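Local structure of response regulator aspartate phosphatase I (Bacillus subtilis subsp. subtilis, 4I1A) at residues 123-127 against 148-153; 138-144 against 172-176; 180-184 against 210-214. The protein dephosphorylates the sporulation phosphotransferase Spo0F and activates excision and transfer of the mobile element ICEBs1 by inactivating its repressor ImmR. All coordinates share one frame; numbering follows the deposited sequence.

Interaction 1 of 3, residues 123-127 against 148-153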
ATOM      1  N   ILE A 123     -21.333  -1.762  -4.749  1.00 70.50           N
ATOM      2  CA  ILE A 123     -21.707  -2.291  -3.450  1.00 72.09           C
ATOM      3  C   ILE A 123     -23.217  -2.520  -3.378  1.00 82.24           C
ATOM      4  O   ILE A 123     -23.678  -3.474  -2.745  1.00 86.47           O
ATOM      5  CB  ILE A 123     -21.189  -1.399  -2.290  1.00 93.34           C
ATOM      6  CG1 ILE A 123     -21.449  -2.072  -0.946  1.00 99.26           C
ATOM      7  CG2 ILE A 123     -21.809  -0.024  -2.337  1.00 95.82           C
ATOM      8  CD1 ILE A 123     -20.964  -3.513  -0.907  1.00 99.55           C
ATOM      9  N   SER A 124     -23.980  -1.671  -4.063  1.00 83.11           N
ATOM     10  CA  SER A 124     -25.429  -1.838  -4.137  1.00 87.38           C
ATOM     11  C   SER A 124     -25.783  -3.164  -4.797  1.00 80.56           C
ATOM     12  O   SER A 124     -26.633  -3.904  -4.311  1.00 81.74           O
ATOM     13  CB  SER A 124     -26.067  -0.693  -4.925  1.00 98.62           C
ATOM     14  OG  SER A 124     -25.848   0.555  -4.285  1.00104.69           O
ATOM     15  N   ALA A 125     -25.117  -3.454  -5.907  1.00 76.43           N
ATOM     16  CA  ALA A 125     -25.365  -4.677  -6.660  1.00 81.95           C
ATOM     17  C   ALA A 125     -24.905  -5.903  -5.877  1.00 84.29           C
ATOM     18  O   ALA A 125     -25.585  -6.930  -5.848  1.00 87.68           O
ATOM     19  CB  ALA A 125     -24.671  -4.609  -8.009  1.00 80.03           C
ATOM     20  N   TYR A 126     -23.745  -5.782  -5.243  1.00 80.23           N
ATOM     21  CA  TYR A 126     -23.238  -6.818  -4.356  1.00 76.42           C
ATOM     22  C   TYR A 126     -24.216  -7.113  -3.214  1.00 86.51           C
ATOM     23  O   TYR A 126     -24.359  -8.264  -2.801  1.00 93.19           O
ATOM     24  CB  TYR A 126     -21.899  -6.388  -3.763  1.00 70.18           C
ATOM     25  CG  TYR A 126     -20.710  -6.455  -4.700  1.00 70.47           C
ATOM     26  CD1 TYR A 126     -20.674  -7.356  -5.763  1.00 73.00           C
ATOM     27  CD2 TYR A 126     -19.609  -5.626  -4.505  1.00 65.15           C
ATOM     28  CE1 TYR A 126     -19.575  -7.419  -6.611  1.00 73.69           C
ATOM     29  CE2 TYR A 126     -18.516  -5.680  -5.341  1.00 63.29           C
ATOM     30  CZ  TYR A 126     -18.498  -6.575  -6.393  1.00 71.23           C
ATOM     31  OH  TYR A 126     -17.400  -6.621  -7.223  1.00 74.52           O
ATOM     32  N   ARG A 127     -24.882  -6.077  -2.704  1.00 85.62           N
ATOM     33  CA  ARG A 127     -25.771  -6.240  -1.554  1.00 93.97           C
ATOM     34  C   ARG A 127     -26.944  -7.170  -1.860  1.00 97.16           C
ATOM     35  O   ARG A 127     -27.433  -7.883  -0.973  1.00 94.29           O
ATOM     36  CB  ARG A 127     -26.278  -4.888  -1.025  1.00101.66           C
ATOM     37  CG  ARG A 127     -25.291  -4.120  -0.131  1.00105.52           C
ATOM     38  CD  ARG A 127     -26.016  -3.084   0.751  1.00118.19           C
ATOM     39  NE  ARG A 127     -25.129  -2.007   1.197  1.00119.61           N
ATOM     40  CZ  ARG A 127     -24.279  -2.103   2.217  1.00114.10           C
ATOM     41  NH1 ARG A 127     -24.188  -3.231   2.909  1.00121.51           N
ATOM     42  NH2 ARG A 127     -23.511  -1.072   2.541  1.00 98.74           N
ATOM     43  N   LYS A 148     -14.281 -10.176  -3.515  1.00 67.01           N
ATOM     44  CA  LYS A 148     -14.628  -8.987  -4.289  1.00 68.58           C
ATOM     45  C   LYS A 148     -15.268  -7.908  -3.424  1.00 65.75           C
ATOM     46  O   LYS A 148     -14.929  -6.734  -3.543  1.00 68.44           O
ATOM     47  CB  LYS A 148     -15.552  -9.363  -5.444  1.00 70.53           C
ATOM     48  CG  LYS A 148     -14.898 -10.302  -6.430  1.00 74.70           C
ATOM     49  CD  LYS A 148     -13.660  -9.664  -7.062  1.00 77.30           C
ATOM     50  CE  LYS A 148     -12.830 -10.704  -7.823  1.00 86.08           C
ATOM     51  NZ  LYS A 148     -11.866 -10.083  -8.784  1.00 89.29           N
ATOM     52  N   VAL A 149     -16.190  -8.312  -2.554  1.00 72.58           N
ATOM     53  CA  VAL A 149     -16.860  -7.371  -1.663  1.00 74.31           C
ATOM     54  C   VAL A 149     -15.868  -6.692  -0.715  1.00 73.91           C
ATOM     55  O   VAL A 149     -15.933  -5.477  -0.512  1.00 73.26           O
ATOM     56  CB  VAL A 149     -18.004  -8.042  -0.856  1.00 66.65           C
ATOM     57  CG1 VAL A 149     -18.578  -7.076   0.164  1.00 62.67           C
ATOM     58  CG2 VAL A 149     -19.104  -8.523  -1.791  1.00 63.28           C
ATOM     59  N   SER A 150     -14.948  -7.470  -0.143  1.00 70.33           N
ATOM     60  CA  SER A 150     -13.949  -6.900   0.761  1.00 61.99           C
ATOM     61  C   SER A 150     -13.125  -5.873   0.022  1.00 57.43           C
ATOM     62  O   SER A 150     -12.744  -4.853   0.590  1.00 55.63           O
ATOM     63  CB  SER A 150     -13.033  -7.973   1.350  1.00 61.05           C
ATOM     64  OG  SER A 150     -12.110  -8.446   0.392  1.00 63.76           O
ATOM     65  N   TYR A 151     -12.877  -6.140  -1.258  1.00 62.04           N
ATOM     66  CA  TYR A 151     -12.038  -5.279  -2.079  1.00 62.42           C
ATOM     67  C   TYR A 151     -12.662  -3.907  -2.364  1.00 59.48           C
ATOM     68  O   TYR A 151     -11.990  -2.885  -2.242  1.00 56.23           O
ATOM     69  CB  TYR A 151     -11.675  -5.985  -3.383  1.00 71.65           C
ATOM     70  CG  TYR A 151     -10.532  -5.332  -4.116  1.00 83.54           C
ATOM     71  CD1 TYR A 151      -9.219  -5.519  -3.702  1.00 91.12           C
ATOM     72  CD2 TYR A 151     -10.763  -4.520  -5.219  1.00 89.63           C
ATOM     73  CE1 TYR A 151      -8.164  -4.914  -4.371  1.00 97.65           C
ATOM     74  CE2 TYR A 151      -9.717  -3.913  -5.893  1.00 93.36           C
ATOM     75  CZ  TYR A 151      -8.419  -4.112  -5.466  1.00100.19           C
ATOM     76  OH  TYR A 151      -7.379  -3.508  -6.142  1.00106.05           O
ATOM     77  N   VAL A 152     -13.933  -3.870  -2.754  1.00 61.99           N
ATOM     78  CA  VAL A 152     -14.570  -2.574  -2.975  1.00 70.14           C
ATOM     79  C   VAL A 152     -14.614  -1.792  -1.652  1.00 67.44           C
ATOM     80  O   VAL A 152     -14.349  -0.590  -1.620  1.00 63.79           O
ATOM     81  CB  VAL A 152     -15.980  -2.702  -3.623  1.00 62.75           C
ATOM     82  CG1 VAL A 152     -16.780  -3.769  -2.948  1.00 67.62           C
ATOM     83  CG2 VAL A 152     -16.731  -1.355  -3.573  1.00 57.37           C
ATOM     84  N   TYR A 153     -14.920  -2.496  -0.564  1.00 55.46           N
ATOM     85  CA  TYR A 153     -14.911  -1.909   0.765  1.00 55.86           C
ATOM     86  C   TYR A 153     -13.535  -1.364   1.142  1.00 61.69           C
ATOM     87  O   TYR A 153     -13.432  -0.281   1.727  1.00 62.21           O
ATOM     88  CB  TYR A 153     -15.405  -2.922   1.798  1.00 50.94           C
ATOM     89  CG  TYR A 153     -16.908  -2.934   1.920  1.00 60.76           C
ATOM     90  CD1 TYR A 153     -17.625  -1.742   1.965  1.00 64.58           C
ATOM     91  CD2 TYR A 153     -17.616  -4.131   1.977  1.00 65.02           C
ATOM     92  CE1 TYR A 153     -19.011  -1.738   2.081  1.00 66.54           C
ATOM     93  CE2 TYR A 153     -19.007  -4.140   2.089  1.00 66.56           C
ATOM     94  CZ  TYR A 153     -19.695  -2.941   2.139  1.00 68.05           C
ATOM     95  OH  TYR A 153     -21.069  -2.942   2.247  1.00 75.22           O
TER
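Tyr-126 packs its ring against two valines of the facing helix, one over a face and one at the edge. Val-149 sends CG2 over the face, 4.3 Å from the ring centroid and 27° off the normal, a CH-pi contact, while Val-152 brings CG1 to within 3.5 Å of Tyr-126 CE2 at the edge. That branch of Val-152 can reach the ring because it stands between the backbone N and the carbonyl carbon (chi1 45°). The tight packing continues where buried Ile-123 crosses Tyr-153 at about a right angle: Ile-123 CD1 lies 3.3 Å from Tyr-153 CZ. Segments 123-127 and 148-153 are part of the helical array of this tetratricopeptide repeat protein, the second running into a predicted repeat; they are nearly antiparallel, the segment axes 10.7 Å apart at an angle of 151°. Phe-107 and Met-111 of helix 102-115 also pack on Tyr-126. With an alanine here, Val-149 CG2 would probably lose its ring face and Val-152 CG1 its edge, opening a gap between the helices. The margins are looser. Tyr-126 OH lies 3.8 Å from Lys-148 CB, beyond which the partly exposed lysine chain turns away. On the solvent side, exposed Arg-127 holds its guanidinium with one face toward the Tyr-153 hydroxyl; although Arg-127 NH2 is 3.1 Å from Tyr-153 OH, the angle is too poor for a hydrogen bond to be assigned.

Interaction 2 of 3, residues 138-144 against 172-176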
ATOM      1  N   ASP A 138     -20.933 -24.170  -4.403  1.00121.29           N
ATOM      2  CA  ASP A 138     -19.572 -24.363  -3.921  1.00116.11           C
ATOM      3  C   ASP A 138     -19.185 -23.334  -2.864  1.00103.64           C
ATOM      4  O   ASP A 138     -19.621 -22.183  -2.903  1.00107.26           O
ATOM      5  CB  ASP A 138     -18.581 -24.310  -5.088  1.00123.33           C
ATOM      6  CG  ASP A 138     -17.291 -25.053  -4.792  1.00129.93           C
ATOM      7  OD1 ASP A 138     -16.992 -25.281  -3.600  1.00132.61           O
ATOM      8  OD2 ASP A 138     -16.574 -25.411  -5.752  1.00131.00           O
ATOM      9  N   GLU A 139     -18.355 -23.768  -1.924  1.00121.55           N
ATOM     10  CA  GLU A 139     -17.872 -22.907  -0.861  1.00105.78           C
ATOM     11  C   GLU A 139     -16.962 -21.829  -1.444  1.00 95.80           C
ATOM     12  O   GLU A 139     -16.791 -20.755  -0.852  1.00 84.72           O
ATOM     13  CB  GLU A 139     -17.099 -23.741   0.162  1.00107.03           C
ATOM     14  CG  GLU A 139     -17.379 -23.389   1.617  1.00109.77           C
ATOM     15  CD  GLU A 139     -16.525 -24.194   2.586  1.00110.58           C
ATOM     16  OE1 GLU A 139     -16.536 -23.882   3.796  1.00111.88           O
ATOM     17  OE2 GLU A 139     -15.840 -25.137   2.135  1.00108.10           O
ATOM     18  N   ILE A 140     -16.386 -22.113  -2.608  1.00 93.65           N
ATOM     19  CA  ILE A 140     -15.394 -21.216  -3.186  1.00100.51           C
ATOM     20  C   ILE A 140     -15.948 -20.192  -4.178  1.00100.90           C
ATOM     21  O   ILE A 140     -15.239 -19.256  -4.545  1.00 95.19           O
ATOM     22  CB  ILE A 140     -14.207 -21.981  -3.813  1.00104.40           C
ATOM     23  CG1 ILE A 140     -14.665 -22.786  -5.032  1.00112.89           C
ATOM     24  CG2 ILE A 140     -13.542 -22.866  -2.770  1.00105.67           C
ATOM     25  CD1 ILE A 140     -14.213 -22.199  -6.359  1.00113.97           C
ATOM     26  N   GLU A 141     -17.192 -20.363  -4.620  1.00102.95           N
ATOM     27  CA  GLU A 141     -17.840 -19.296  -5.381  1.00101.63           C
ATOM     28  C   GLU A 141     -18.332 -18.221  -4.411  1.00 94.77           C
ATOM     29  O   GLU A 141     -18.392 -17.044  -4.755  1.00 88.08           O
ATOM     30  CB  GLU A 141     -18.977 -19.819  -6.269  1.00108.69           C
ATOM     31  CG  GLU A 141     -18.670 -19.786  -7.778  1.00116.47           C
ATOM     32  CD  GLU A 141     -18.425 -18.373  -8.331  1.00117.92           C
ATOM     33  OE1 GLU A 141     -17.725 -18.247  -9.363  1.00115.57           O
ATOM     34  OE2 GLU A 141     -18.937 -17.390  -7.747  1.00114.66           O
ATOM     35  N   LYS A 142     -18.675 -18.642  -3.194  1.00 96.24           N
ATOM     36  CA  LYS A 142     -18.948 -17.725  -2.094  1.00 91.79           C
ATOM     37  C   LYS A 142     -17.680 -16.969  -1.726  1.00 91.33           C
ATOM     38  O   LYS A 142     -17.695 -15.745  -1.542  1.00 86.94           O
ATOM     39  CB  LYS A 142     -19.412 -18.496  -0.860  1.00 97.55           C
ATOM     40  CG  LYS A 142     -20.897 -18.763  -0.788  1.00104.87           C
ATOM     41  CD  LYS A 142     -21.266 -19.498   0.502  1.00114.92           C
ATOM     42  CE  LYS A 142     -20.972 -20.994   0.412  1.00119.56           C
ATOM     43  NZ  LYS A 142     -21.456 -21.734   1.612  1.00120.69           N
ATOM     44  N   ALA A 143     -16.586 -17.714  -1.597  1.00 89.22           N
ATOM     45  CA  ALA A 143     -15.311 -17.127  -1.219  1.00 81.58           C
ATOM     46  C   ALA A 143     -14.902 -16.097  -2.264  1.00 73.35           C
ATOM     47  O   ALA A 143     -14.493 -14.997  -1.920  1.00 71.10           O
ATOM     48  CB  ALA A 143     -14.238 -18.203  -1.055  1.00 82.49           C
ATOM     49  N   GLU A 144     -15.042 -16.452  -3.539  1.00 76.44           N
ATOM     50  CA  GLU A 144     -14.762 -15.525  -4.628  1.00 76.97           C
ATOM     51  C   GLU A 144     -15.610 -14.263  -4.484  1.00 77.02           C
ATOM     52  O   GLU A 144     -15.119 -13.155  -4.687  1.00 79.79           O
ATOM     53  CB  GLU A 144     -14.982 -16.199  -5.989  1.00 88.45           C
ATOM     54  CG  GLU A 144     -13.852 -17.148  -6.405  1.00106.61           C
ATOM     55  CD  GLU A 144     -14.280 -18.179  -7.454  1.00122.08           C
ATOM     56  OE1 GLU A 144     -15.498 -18.362  -7.658  1.00126.77           O
ATOM     57  OE2 GLU A 144     -13.394 -18.811  -8.073  1.00124.49           O
ATOM     58  N   ILE A 172     -12.114 -19.698   4.389  1.00 97.60           N
ATOM     59  CA  ILE A 172     -12.506 -20.737   3.450  1.00 96.13           C
ATOM     60  C   ILE A 172     -11.352 -21.082   2.506  1.00 96.85           C
ATOM     61  O   ILE A 172     -11.034 -22.256   2.317  1.00105.78           O
ATOM     62  CB  ILE A 172     -13.758 -20.319   2.634  1.00 78.31           C
ATOM     63  CG1 ILE A 172     -14.959 -20.108   3.563  1.00 79.40           C
ATOM     64  CG2 ILE A 172     -14.095 -21.357   1.567  1.00 77.25           C
ATOM     65  CD1 ILE A 172     -16.197 -19.567   2.858  1.00 80.79           C
ATOM     66  N   PHE A 173     -10.724 -20.060   1.924  1.00 89.74           N
ATOM     67  CA  PHE A 173      -9.626 -20.259   0.969  1.00 88.89           C
ATOM     68  C   PHE A 173      -8.446 -21.064   1.533  1.00 92.40           C
ATOM     69  O   PHE A 173      -7.818 -21.839   0.802  1.00 84.55           O
ATOM     70  CB  PHE A 173      -9.121 -18.917   0.428  1.00 79.90           C
ATOM     71  CG  PHE A 173      -9.868 -18.415  -0.784  1.00 77.89           C
ATOM     72  CD1 PHE A 173     -10.120 -19.253  -1.861  1.00 79.69           C
ATOM     73  CD2 PHE A 173     -10.313 -17.092  -0.850  1.00 74.66           C
ATOM     74  CE1 PHE A 173     -10.808 -18.786  -2.983  1.00 86.94           C
ATOM     75  CE2 PHE A 173     -11.002 -16.614  -1.971  1.00 68.59           C
ATOM     76  CZ  PHE A 173     -11.247 -17.458  -3.037  1.00 83.04           C
ATOM     77  N   ARG A 174      -8.152 -20.876   2.821  1.00 98.14           N
ATOM     78  CA  ARG A 174      -7.047 -21.570   3.491  1.00104.20           C
ATOM     79  C   ARG A 174      -7.065 -23.082   3.280  1.00107.32           C
ATOM     80  O   ARG A 174      -6.023 -23.690   3.024  1.00108.39           O
ATOM     81  CB  ARG A 174      -7.057 -21.286   4.998  1.00105.55           C
ATOM     82  CG  ARG A 174      -6.859 -19.842   5.371  1.00103.77           C
ATOM     83  CD  ARG A 174      -6.045 -19.695   6.644  1.00109.98           C
ATOM     84  NE  ARG A 174      -6.593 -20.476   7.747  1.00115.26           N
ATOM     85  CZ  ARG A 174      -7.375 -19.982   8.701  1.00123.21           C
ATOM     86  NH1 ARG A 174      -7.707 -18.697   8.696  1.00121.25           N
ATOM     87  NH2 ARG A 174      -7.824 -20.776   9.666  1.00130.37           N
ATOM     88  N   GLU A 175      -8.250 -23.677   3.396  1.00106.68           N
ATOM     89  CA  GLU A 175      -8.420 -25.123   3.279  1.00111.30           C
ATOM     90  C   GLU A 175      -8.015 -25.651   1.906  1.00120.65           C
ATOM     91  O   GLU A 175      -7.025 -26.370   1.777  1.00128.95           O
ATOM     92  CB  GLU A 175      -9.870 -25.507   3.569  1.00106.03           C
ATOM     93  CG  GLU A 175     -10.380 -25.018   4.915  1.00107.99           C
ATOM     94  CD  GLU A 175      -9.568 -25.552   6.084  1.00115.08           C
ATOM     95  OE1 GLU A 175      -9.807 -26.712   6.496  1.00124.55           O
ATOM     96  OE2 GLU A 175      -8.695 -24.809   6.589  1.00107.98           O
ATOM     97  N   TYR A 176      -8.800 -25.293   0.892  1.00127.57           N
ATOM     98  CA  TYR A 176      -8.528 -25.668  -0.491  1.00124.77           C
ATOM     99  C   TYR A 176      -7.099 -25.308  -0.905  1.00123.00           C
ATOM    100  O   TYR A 176      -6.823 -24.193  -1.336  1.00121.31           O
ATOM    101  CB  TYR A 176      -9.536 -24.991  -1.423  1.00123.18           C
ATOM    102  CG  TYR A 176     -10.971 -25.452  -1.243  1.00131.59           C
ATOM    103  CD1 TYR A 176     -11.777 -24.925  -0.235  1.00131.31           C
ATOM    104  CD2 TYR A 176     -11.527 -26.405  -2.094  1.00136.21           C
ATOM    105  CE1 TYR A 176     -13.094 -25.346  -0.075  1.00137.08           C
ATOM    106  CE2 TYR A 176     -12.839 -26.828  -1.943  1.00140.46           C
ATOM    107  CZ  TYR A 176     -13.618 -26.298  -0.933  1.00141.24           C
ATOM    108  OH  TYR A 176     -14.922 -26.721  -0.786  1.00143.79           O
TER
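The N-terminal end of helix 139-155 meets the end region of helix 159-173 in a helical-hairpin contact, where Ala-143 and Ile-140 each set a methyl over an aromatic ring. Ala-143 CB sits 3.8 Å from the centroid of the Phe-173 ring, offset toward its rim, whereas Ile-140 CG2 lies almost centrally over Tyr-176, 3.7 Å from the centroid and 11° off the normal. Both are CH-pi contacts. In Ile-140, CG1 stands between the backbone N and the carbonyl carbon (chi1 66°), which turns CG2 to the Tyr-176 ring. Such antiparallel helix pairs are the building unit of tetratricopeptide repeats, and segment 172-176 falls in a predicted one; Phe-173 also packs on Thr-183 and Cys-186 of the following helix. Ile-172 lays CG2 against Glu-139, 3.9 Å from Glu-139 CG. The Glu-139 chain, extended beyond CG, carries OE2 to the edge of the Tyr-176 ring, in its plane, where it accepts a weak hydrogen bond from Tyr-176 OH at 3.4 Å; carboxylate and ring are turned 72° apart. Asp-138, at the N-cap, accepts a weak capping bond at OD1 from Ile-140 N, 3.4 Å away.

Interaction 3 of 3, residues 180-184 against 210-214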
ATOM      1  N   ALA A 180      -3.855 -21.207  -3.036  1.00 82.54           N
ATOM      2  CA  ALA A 180      -2.812 -20.406  -2.387  1.00 82.86           C
ATOM      3  C   ALA A 180      -2.854 -18.914  -2.761  1.00 79.57           C
ATOM      4  O   ALA A 180      -2.859 -18.052  -1.885  1.00 76.24           O
ATOM      5  CB  ALA A 180      -1.428 -20.995  -2.682  1.00 75.15           C
ATOM      6  N   VAL A 181      -2.898 -18.627  -4.060  1.00 79.16           N
ATOM      7  CA  VAL A 181      -2.980 -17.261  -4.569  1.00 72.70           C
ATOM      8  C   VAL A 181      -4.127 -16.468  -3.942  1.00 73.59           C
ATOM      9  O   VAL A 181      -3.934 -15.336  -3.481  1.00 68.73           O
ATOM     10  CB  VAL A 181      -3.129 -17.244  -6.109  1.00 66.30           C
ATOM     11  CG1 VAL A 181      -3.388 -15.829  -6.612  1.00 66.43           C
ATOM     12  CG2 VAL A 181      -1.887 -17.828  -6.766  1.00 75.49           C
ATOM     13  N   GLN A 182      -5.319 -17.059  -3.925  1.00 70.92           N
ATOM     14  CA  GLN A 182      -6.484 -16.387  -3.352  1.00 72.49           C
ATOM     15  C   GLN A 182      -6.298 -16.171  -1.853  1.00 74.12           C
ATOM     16  O   GLN A 182      -6.685 -15.133  -1.307  1.00 77.35           O
ATOM     17  CB  GLN A 182      -7.772 -17.174  -3.628  1.00 79.50           C
ATOM     18  CG  GLN A 182      -8.214 -17.166  -5.084  1.00 80.98           C
ATOM     19  CD  GLN A 182      -7.456 -18.174  -5.930  1.00 90.39           C
ATOM     20  OE1 GLN A 182      -6.755 -19.044  -5.407  1.00 80.57           O
ATOM     21  NE2 GLN A 182      -7.595 -18.062  -7.245  1.00100.36           N
ATOM     22  N   THR A 183      -5.691 -17.158  -1.202  1.00 78.36           N
ATOM     23  CA  THR A 183      -5.396 -17.085   0.225  1.00 76.11           C
ATOM     24  C   THR A 183      -4.464 -15.924   0.545  1.00 74.33           C
ATOM     25  O   THR A 183      -4.761 -15.107   1.422  1.00 75.20           O
ATOM     26  CB  THR A 183      -4.782 -18.398   0.735  1.00 75.93           C
ATOM     27  OG1 THR A 183      -5.800 -19.401   0.771  1.00 82.50           O
ATOM     28  CG2 THR A 183      -4.213 -18.220   2.131  1.00 76.14           C
ATOM     29  N   VAL A 184      -3.351 -15.847  -0.182  1.00 71.30           N
ATOM     30  CA  VAL A 184      -2.394 -14.757  -0.012  1.00 67.02           C
ATOM     31  C   VAL A 184      -3.049 -13.394  -0.222  1.00 64.28           C
ATOM     32  O   VAL A 184      -2.854 -12.474   0.576  1.00 71.49           O
ATOM     33  CB  VAL A 184      -1.206 -14.894  -0.979  1.00 65.86           C
ATOM     34  CG1 VAL A 184      -0.364 -13.620  -0.967  1.00 61.03           C
ATOM     35  CG2 VAL A 184      -0.363 -16.098  -0.615  1.00 66.67           C
ATOM     36  N   SER A 210       1.792 -14.710   4.703  1.00 70.47           N
ATOM     37  CA  SER A 210       1.744 -14.650   3.251  1.00 69.67           C
ATOM     38  C   SER A 210       3.052 -15.116   2.623  1.00 73.98           C
ATOM     39  O   SER A 210       3.044 -15.855   1.638  1.00 78.35           O
ATOM     40  CB  SER A 210       1.397 -13.231   2.801  1.00 67.82           C
ATOM     41  OG  SER A 210       0.137 -12.849   3.332  1.00 65.76           O
ATOM     42  N   LEU A 211       4.167 -14.695   3.214  1.00 72.69           N
ATOM     43  CA  LEU A 211       5.500 -15.070   2.749  1.00 69.32           C
ATOM     44  C   LEU A 211       5.713 -16.575   2.809  1.00 78.51           C
ATOM     45  O   LEU A 211       6.292 -17.160   1.896  1.00 81.28           O
ATOM     46  CB  LEU A 211       6.579 -14.366   3.577  1.00 68.94           C
ATOM     47  CG  LEU A 211       8.024 -14.672   3.166  1.00 69.86           C
ATOM     48  CD1 LEU A 211       8.239 -14.317   1.701  1.00 70.02           C
ATOM     49  CD2 LEU A 211       9.030 -13.939   4.048  1.00 67.20           C
ATOM     50  N   GLU A 212       5.248 -17.196   3.888  1.00 82.37           N
ATOM     51  CA  GLU A 212       5.399 -18.631   4.053  1.00 86.25           C
ATOM     52  C   GLU A 212       4.654 -19.368   2.942  1.00 87.46           C
ATOM     53  O   GLU A 212       5.211 -20.250   2.295  1.00 88.53           O
ATOM     54  CB  GLU A 212       4.900 -19.080   5.428  1.00 97.52           C
ATOM     55  CG  GLU A 212       5.687 -18.521   6.614  1.00111.33           C
ATOM     56  CD  GLU A 212       5.112 -18.954   7.964  1.00127.14           C
ATOM     57  OE1 GLU A 212       4.925 -20.176   8.180  1.00131.83           O
ATOM     58  OE2 GLU A 212       4.841 -18.068   8.809  1.00126.18           O
ATOM     59  N   ILE A 213       3.403 -18.982   2.709  1.00 84.87           N
ATOM     60  CA  ILE A 213       2.571 -19.625   1.693  1.00 82.90           C
ATOM     61  C   ILE A 213       3.111 -19.361   0.291  1.00 83.40           C
ATOM     62  O   ILE A 213       3.120 -20.251  -0.559  1.00 80.00           O
ATOM     63  CB  ILE A 213       1.099 -19.162   1.791  1.00 83.19           C
ATOM     64  CG1 ILE A 213       0.450 -19.714   3.066  1.00 78.63           C
ATOM     65  CG2 ILE A 213       0.304 -19.600   0.564  1.00 85.17           C
ATOM     66  CD1 ILE A 213      -0.917 -19.114   3.371  1.00 75.56           C
ATOM     67  N   SER A 214       3.584 -18.142   0.056  1.00 85.07           N
ATOM     68  CA  SER A 214       4.159 -17.795  -1.240  1.00 84.98           C
ATOM     69  C   SER A 214       5.416 -18.612  -1.512  1.00 90.63           C
ATOM     70  O   SER A 214       5.767 -18.864  -2.667  1.00 90.60           O
ATOM     71  CB  SER A 214       4.484 -16.303  -1.300  1.00 78.25           C
ATOM     72  OG  SER A 214       3.314 -15.526  -1.111  1.00 80.53           O
TER
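Ile-213 is the residue on which Ala-180, Thr-183 and Val-184 converge, in a contact between antiparallel helices of the tetratricopeptide repeat array. Segments 180-184 and 210-214 lie on helices 180-196 and 200-215, which follow one another in the chain; the axes of the two segments approach to 9.8 Å at an angle of 167°. One predicted repeat ends at residue 183 and the next begins at 184, within the first segment. The two branches of Ile-213 divide the work. CG2, anti to the backbone N, is met by two apolar partners: Ala-180 CB at 3.9 Å and Val-184 CG2 at 3.8 Å. The other branch starts beside the backbone N (chi1 -69°) and runs on extended, which carries CD1 to Thr-183 CG2, 3.6 Å away, the two side chains crossing at about a right angle. Val-184 and Ile-213, by contrast, slide past each other in opposite directions. Thr-183 thus offers its methyl to this contact, while its hydroxyl makes a weak hydrogen bond to Tyr-179 O; Leu-170 of helix 159-173 packs on the same side chain. Val-184 also faces the serines: its CG1 stands 4.2 Å from Ser-210 CB, and its CG2 is 3.8 Å from Ser-214 OG. No hydrogen bond links the two segments, and the buried serine hydroxyls are satisfied by other partners. Ser-210 OG has Gln-187 OE1 and Gln-206 O as hydrogen-bonding partners. Ser-214 OG donates to Ser-210 O at 2.8 Å from above the carbonyl plane, 43° out of it, and that oxygen also accepts from Ser-214 N.

How the interactions relate
The three contacts show how a helical repeat array is built by adding one antiparallel neighbour after another. Interactions 1 and 2 share helix 139-155, whose later turns pack on helix 119-129 and whose first turns pack on helix 159-173; their centres are about 17 Å apart and their segments alternate along the chain. Interaction 2 passes directly into interaction 3, about 14 Å away between centres, because helices 159-173 and 180-196 are successive: Phe-173 CE1 packs 3.5 Å from Gln-182 CB. Interactions 1 and 3 do not touch, their nearest atoms being about 8 Å apart.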